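PDB 5C5D: phosphoribosylaminoimidazole carboxylase from Treponema denticola, which catalyses the reversible conversion of 5-aminoimidazole ribonucleotide and carbon dioxide to 4-carboxy-5-aminoimidazole ribonucleotide in de novo purine biosynthesis. Local coordinates for residues Pro3-Leu8 against Leu61-Ala66; Met49-Glu54 against Asp77-Gly82. The protein carries 1 engineered substitution. All blocks are in the same frame, centred on the assembly; numbering follows the deposited sequence.

Contact 1: Pro3-Leu8 against Leu61-Ala66; sequences PLVIIL and LYITIA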
loop_
_atom_site.group_PDB
_atom_site.type_symbol
_atom_site.label_atom_id
_atom_site.label_comp_id
_atom_site.label_asym_id
_atom_site.label_seq_id
_atom_site.Cartn_x
_atom_site.Cartn_y
_atom_site.Cartn_z
ATOM N N PRO D 3 -19.599 -19.575 -31.474
ATOM C CA PRO D 3 -19.021 -18.454 -30.742
ATOM C C PRO D 3 -17.680 -17.970 -31.290
ATOM O O PRO D 3 -16.980 -18.711 -31.983
ATOM C CB PRO D 3 -18.867 -19.013 -29.330
ATOM C CG PRO D 3 -19.990 -20.024 -29.207
ATOM C CD PRO D 3 -20.007 -20.669 -30.573
ATOM N N LEU D 4 -17.355 -16.716 -30.980
ATOM C CA LEU D 4 -16.102 -16.093 -31.370
ATOM C C LEU D 4 -15.593 -15.251 -30.206
ATOM O O LEU D 4 -16.348 -14.494 -29.615
ATOM C CB LEU D 4 -16.291 -15.206 -32.606
ATOM C CG LEU D 4 -15.043 -14.461 -33.046
ATOM C CD1 LEU D 4 -13.996 -15.473 -33.477
ATOM C CD2 LEU D 4 -15.359 -13.495 -34.177
ATOM N N VAL D 5 -14.310 -15.356 -29.892
ATOM C CA VAL D 5 -13.705 -14.500 -28.900
ATOM C C VAL D 5 -12.647 -13.660 -29.594
ATOM O O VAL D 5 -11.744 -14.199 -30.214
ATOM C CB VAL D 5 -13.039 -15.288 -27.770
ATOM C CG1 VAL D 5 -12.305 -14.346 -26.815
ATOM C CG2 VAL D 5 -14.059 -16.103 -26.999
ATOM N N ILE D 6 -12.771 -12.349 -29.480
ATOM C CA ILE D 6 -11.811 -11.445 -30.054
ATOM C C ILE D 6 -10.874 -11.053 -28.932
ATOM O O ILE D 6 -11.296 -10.449 -27.957
ATOM C CB ILE D 6 -12.468 -10.186 -30.647
ATOM C CG1 ILE D 6 -13.449 -10.556 -31.770
ATOM C CG2 ILE D 6 -11.389 -9.231 -31.123
ATOM C CD1 ILE D 6 -14.873 -10.903 -31.312
ATOM N N ILE D 7 -9.602 -11.391 -29.102
ATOM C CA ILE D 7 -8.570 -11.029 -28.135
ATOM C C ILE D 7 -7.872 -9.813 -28.665
ATOM O O ILE D 7 -7.174 -9.899 -29.678
ATOM C CB ILE D 7 -7.567 -12.166 -27.929
ATOM C CG1 ILE D 7 -8.305 -13.432 -27.515
ATOM C CG2 ILE D 7 -6.530 -11.769 -26.866
ATOM C CD1 ILE D 7 -7.416 -14.672 -27.483
ATOM N N LEU D 8 -8.087 -8.666 -28.027
ATOM C CA LEU D 8 -7.537 -7.397 -28.506
ATOM C C LEU D 8 -6.554 -6.827 -27.507
ATOM O O LEU D 8 -6.902 -6.603 -26.335
ATOM C CB LEU D 8 -8.665 -6.390 -28.766
ATOM C CG LEU D 8 -8.189 -4.984 -29.121
ATOM C CD1 LEU D 8 -7.348 -4.952 -30.390
ATOM C CD2 LEU D 8 -9.393 -4.064 -29.244
ATOM N N LEU D 61 -17.455 -12.516 -27.575
ATOM C CA LEU D 61 -16.875 -11.853 -26.423
ATOM C C LEU D 61 -15.587 -11.171 -26.866
ATOM O O LEU D 61 -14.933 -11.643 -27.781
ATOM C CB LEU D 61 -16.584 -12.831 -25.289
ATOM C CG LEU D 61 -17.805 -13.422 -24.606
ATOM C CD1 LEU D 61 -17.344 -14.495 -23.658
ATOM C CD2 LEU D 61 -18.629 -12.374 -23.865
ATOM N N TYR D 62 -15.250 -10.068 -26.208
ATOM C CA TYR D 62 -13.956 -9.436 -26.386
ATOM C C TYR D 62 -13.165 -9.602 -25.113
ATOM O O TYR D 62 -13.703 -9.354 -24.038
ATOM C CB TYR D 62 -14.136 -7.954 -26.724
ATOM C CG TYR D 62 -14.918 -7.727 -27.999
ATOM C CD1 TYR D 62 -16.303 -7.787 -28.002
ATOM C CD2 TYR D 62 -14.277 -7.432 -29.192
ATOM C CE1 TYR D 62 -17.021 -7.587 -29.171
ATOM C CE2 TYR D 62 -14.972 -7.211 -30.343
ATOM C CZ TYR D 62 -16.354 -7.282 -30.337
ATOM O OH TYR D 62 -17.094 -7.089 -31.490
ATOM N N ILE D 63 -11.914 -10.026 -25.236
ATOM C CA ILE D 63 -10.993 -10.062 -24.094
ATOM C C ILE D 63 -9.937 -9.008 -24.389
ATOM O O ILE D 63 -9.218 -9.103 -25.390
ATOM C CB ILE D 63 -10.376 -11.444 -23.876
ATOM C CG1 ILE D 63 -11.458 -12.478 -23.589
ATOM C CG2 ILE D 63 -9.360 -11.403 -22.731
ATOM C CD1 ILE D 63 -10.899 -13.925 -23.464
ATOM N N THR D 64 -9.837 -8.009 -23.515
ATOM C CA THR D 64 -8.994 -6.849 -23.751
ATOM C C THR D 64 -7.791 -6.821 -22.828
ATOM O O THR D 64 -7.897 -6.988 -21.625
ATOM C CB THR D 64 -9.815 -5.574 -23.598
ATOM O OG1 THR D 64 -10.543 -5.660 -22.352
ATOM C CG2 THR D 64 -10.766 -5.436 -24.793
ATOM N N ILE D 65 -6.637 -6.676 -23.456
ATOM C CA ILE D 65 -5.336 -6.750 -22.785
ATOM C C ILE D 65 -4.548 -5.462 -22.924
ATOM O O ILE D 65 -4.138 -5.129 -24.009
ATOM C CB ILE D 65 -4.482 -7.856 -23.394
ATOM C CG1 ILE D 65 -5.207 -9.205 -23.292
ATOM C CG2 ILE D 65 -3.143 -7.980 -22.694
ATOM C CD1 ILE D 65 -4.578 -10.247 -24.229
ATOM N N ALA D 66 -4.332 -4.736 -21.834
ATOM C CA ALA D 66 -3.544 -3.525 -21.907
ATOM C C ALA D 66 -2.777 -3.348 -20.613
ATOM O O ALA D 66 -3.359 -3.467 -19.532
ATOM C CB ALA D 66 -4.406 -2.329 -22.164
#
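Val5 pairs with Leu61, Ile6 with Tyr62, Ile7 with Ile63 and Leu8 with Thr64 in two adjacent parallel strands whose axes run 4.6 Å apart at 20°. Five backbone hydrogen bonds join them: after a first from Leu61 N to Leu4 O (3.0 Å), Ile6 and Leu8 use both N-H and C=O to bond Leu61, Ile63 and Ile65. On the Ile6 face, Ile6 and Tyr62 leave the sheet alongside each other. With CG1 beside the backbone N (chi1 -61°) and CD1 turned by chi2 (86°), the Ile6 methyl lies over one face of the Tyr62 ring in a CH-pi contact, 4.1 Å from CD1 to the centroid and offset toward the rim, while Ile6 CB reaches Tyr62 CD2 at 3.6 Å. The Tyr62 hydroxyl is hydrogen-bonded to Glu54. On the other face, Val5 CG1 packs on Ile63 CD1 (3.7 Å), and Ile7 CG2 meets Ile65 CD1 (3.6 Å); helix 15-27 covers Val5, Ile63 and Ile65. Ile65 also comes near the substrate-binding Asp14. Buried apolar strands with helices on both faces are characteristic of the three-layer alpha/beta fold with a central parallel sheet found in AIR carboxylases.

Contact 2: Met49-Glu54 against Asp77-Gly82; sequences MLKEYE and DGFVKG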
loop_
_atom_site.group_PDB
_atom_site.type_symbol
_atom_site.label_atom_id
_atom_site.label_comp_id
_atom_site.label_asym_id
_atom_site.label_seq_id
_atom_site.Cartn_x
_atom_site.Cartn_y
_atom_site.Cartn_z
ATOM N N MET D 49 -12.076 -1.735 -36.454
ATOM C CA MET D 49 -11.995 -3.159 -36.170
ATOM C C MET D 49 -13.215 -3.645 -35.412
ATOM O O MET D 49 -13.795 -4.680 -35.757
ATOM C CB MET D 49 -10.748 -3.445 -35.346
ATOM C CG MET D 49 -10.514 -4.876 -35.060
ATOM S SD MET D 49 -9.264 -4.931 -33.771
ATOM C CE MET D 49 -7.920 -4.154 -34.659
ATOM N N LEU D 50 -13.595 -2.898 -34.387
ATOM C CA LEU D 50 -14.750 -3.294 -33.585
ATOM C C LEU D 50 -16.021 -3.286 -34.444
ATOM O O LEU D 50 -16.879 -4.164 -34.271
ATOM C CB LEU D 50 -14.934 -2.390 -32.379
ATOM C CG LEU D 50 -13.826 -2.411 -31.333
ATOM C CD1 LEU D 50 -14.169 -1.487 -30.178
ATOM C CD2 LEU D 50 -13.585 -3.826 -30.808
ATOM N N LYS D 51 -16.159 -2.332 -35.365
ATOM C CA LYS D 51 -17.371 -2.304 -36.199
ATOM C C LYS D 51 -17.468 -3.567 -37.051
ATOM O O LYS D 51 -18.559 -4.100 -37.278
ATOM C CB LYS D 51 -17.418 -1.060 -37.086
ATOM C CG LYS D 51 -17.751 0.197 -36.309
ATOM C CD LYS D 51 -17.890 1.411 -37.226
ATOM C CE LYS D 51 -18.161 2.682 -36.437
ATOM N NZ LYS D 51 -18.106 3.881 -37.340
ATOM N N GLU D 52 -16.330 -4.042 -37.539
ATOM C CA GLU D 52 -16.323 -5.256 -38.351
ATOM C C GLU D 52 -16.773 -6.479 -37.529
ATOM O O GLU D 52 -17.631 -7.244 -37.989
ATOM C CB GLU D 52 -14.933 -5.504 -38.940
ATOM C CG GLU D 52 -14.562 -4.514 -40.039
ATOM C CD GLU D 52 -13.078 -4.493 -40.355
ATOM O OE1 GLU D 52 -12.310 -5.250 -39.729
ATOM O OE2 GLU D 52 -12.679 -3.707 -41.237
ATOM N N TYR D 53 -16.229 -6.656 -36.325
ATOM C CA TYR D 53 -16.597 -7.810 -35.485
ATOM C C TYR D 53 -18.045 -7.692 -34.995
ATOM O O TYR D 53 -18.776 -8.686 -34.939
ATOM C CB TYR D 53 -15.654 -7.974 -34.279
ATOM C CG TYR D 53 -14.284 -8.468 -34.709
ATOM C CD1 TYR D 53 -14.129 -9.733 -35.261
ATOM C CD2 TYR D 53 -13.172 -7.672 -34.560
ATOM C CE1 TYR D 53 -12.880 -10.195 -35.657
ATOM C CE2 TYR D 53 -11.902 -8.128 -34.934
ATOM C CZ TYR D 53 -11.775 -9.379 -35.491
ATOM O OH TYR D 53 -10.540 -9.824 -35.883
ATOM N N GLU D 54 -18.472 -6.477 -34.692
ATOM C CA GLU D 54 -19.823 -6.256 -34.150
ATOM C C GLU D 54 -20.935 -6.599 -35.140
ATOM O O GLU D 54 -22.057 -6.958 -34.735
ATOM C CB GLU D 54 -19.964 -4.808 -33.681
ATOM C CG GLU D 54 -19.345 -4.550 -32.314
ATOM C CD GLU D 54 -20.080 -5.255 -31.210
ATOM O OE1 GLU D 54 -21.141 -4.738 -30.781
ATOM O OE2 GLU D 54 -19.608 -6.335 -30.784
ATOM N N ASP D 77 -15.409 -1.829 -24.066
ATOM C CA ASP D 77 -16.664 -2.100 -23.380
ATOM C C ASP D 77 -17.736 -1.029 -23.628
ATOM O O ASP D 77 -18.934 -1.335 -23.746
ATOM C CB ASP D 77 -16.429 -2.232 -21.882
ATOM C CG ASP D 77 -17.584 -2.862 -21.205
ATOM O OD1 ASP D 77 -17.653 -4.115 -21.195
ATOM O OD2 ASP D 77 -18.433 -2.091 -20.714
ATOM N N GLY D 78 -17.329 0.232 -23.747
ATOM C CA GLY D 78 -18.284 1.284 -24.040
ATOM C C GLY D 78 -18.804 1.284 -25.467
ATOM O O GLY D 78 -19.836 1.881 -25.753
ATOM N N PHE D 79 -18.084 0.620 -26.355
ATOM C CA PHE D 79 -18.437 0.592 -27.771
ATOM C C PHE D 79 -19.316 -0.609 -28.151
ATOM O O PHE D 79 -20.319 -0.454 -28.871
ATOM C CB PHE D 79 -17.164 0.580 -28.618
ATOM C CG PHE D 79 -17.444 0.761 -30.085
ATOM C CD1 PHE D 79 -17.499 2.031 -30.634
ATOM C CD2 PHE D 79 -17.727 -0.327 -30.887
ATOM C CE1 PHE D 79 -17.809 2.209 -31.966
ATOM C CE2 PHE D 79 -18.039 -0.154 -32.229
ATOM C CZ PHE D 79 -18.076 1.120 -32.758
ATOM N N VAL D 80 -18.944 -1.808 -27.704
ATOM C CA VAL D 80 -19.604 -3.022 -28.193
ATOM C C VAL D 80 -20.882 -3.296 -27.414
ATOM O O VAL D 80 -21.077 -2.775 -26.311
ATOM C CB VAL D 80 -18.675 -4.258 -28.116
ATOM C CG1 VAL D 80 -17.379 -4.030 -28.871
ATOM C CG2 VAL D 80 -18.306 -4.606 -26.668
ATOM N N LYS D 81 -21.753 -4.100 -28.016
ATOM C CA LYS D 81 -23.068 -4.397 -27.452
ATOM C C LYS D 81 -22.976 -5.344 -26.263
ATOM O O LYS D 81 -23.565 -5.096 -25.199
ATOM C CB LYS D 81 -23.979 -5.014 -28.518
ATOM C CG LYS D 81 -24.275 -4.102 -29.696
ATOM C CD LYS D 81 -25.326 -4.711 -30.647
ATOM C CE LYS D 81 -24.931 -6.086 -31.188
ATOM N NZ LYS D 81 -23.633 -6.076 -31.931
ATOM N N GLY D 82 -22.279 -6.454 -26.476
ATOM C CA GLY D 82 -22.245 -7.553 -25.529
ATOM C C GLY D 82 -21.150 -7.426 -24.500
ATOM O O GLY D 82 -20.472 -6.411 -24.404
HETATM O O HOH W 1 -20.771 -7.602 -28.591
#
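Glu54 and Lys81 come from facing backbones and overlap alongside, and their contact centres on one carboxylate oxygen. Glu54 OE1 accepts from Lys81 N at 2.9 Å, with an N-H...O angle of 161°, and forms a salt bridge with Lys81 NZ at 3.1 Å. The two nitrogens approach from opposite faces of the carboxylate plane, both well out of it. Lys81 achieves this double grip by curling back: bends at chi3 (-57°) and chi4 (-58°) return the ammonium group to the oxygen already bound by its own backbone, where it also makes a weak bond to Glu54 O. The other carboxylate oxygen, OE2, receives a bond from a water that in turn accepts from Gly82 N, and it is hydrogen-bonded to Tyr62 OH. With both oxygens engaged, the rotation of the carboxylate should be well fixed, and the nearby ammonium would probably favour its ionised form.

Val80 lies athwart the carboxylate, its CB 3.5 Å from Glu54 OE2. One turn back along the helix, Leu50 CB and CD1 both touch Phe79 CD2, each at 3.8 Å. Lys51 runs across the rim of the same ring, its CG 3.7 Å from Phe79 CZ and its CE in the ring plane. Arg126 of a second subunit bonds to Lys81 O and packs on Val80. Helices 43-54 and 72-79 thus pack side by side on the Tyr62 face of the parallel sheet, in one helical layer of the alpha/beta fold, where the end of the first meets the turn leading from the second to strand 84-86.

In the fold
From the N terminus, strand 4-9 opens the chain and contact 1 closes the loop that runs through helix 15-27, strand 31-36 and helix 43-54 to strand 60-65, placing the first and third strands in sequence next to each other. Contact 2 starts inside that loop, at residues 49-54, and closes beyond it at 77-82, so the two contacts cross. Strand 60-65 lies between helices 43-54 and 72-79 in the chain, and Tyr62 ties the layers together: its OH forms a hydrogen bond with Glu54 OE2 (2.7 Å), and its ring packs against Val80. Ile6 adds a packing contact with Tyr53. Both contacts also touch a second subunit.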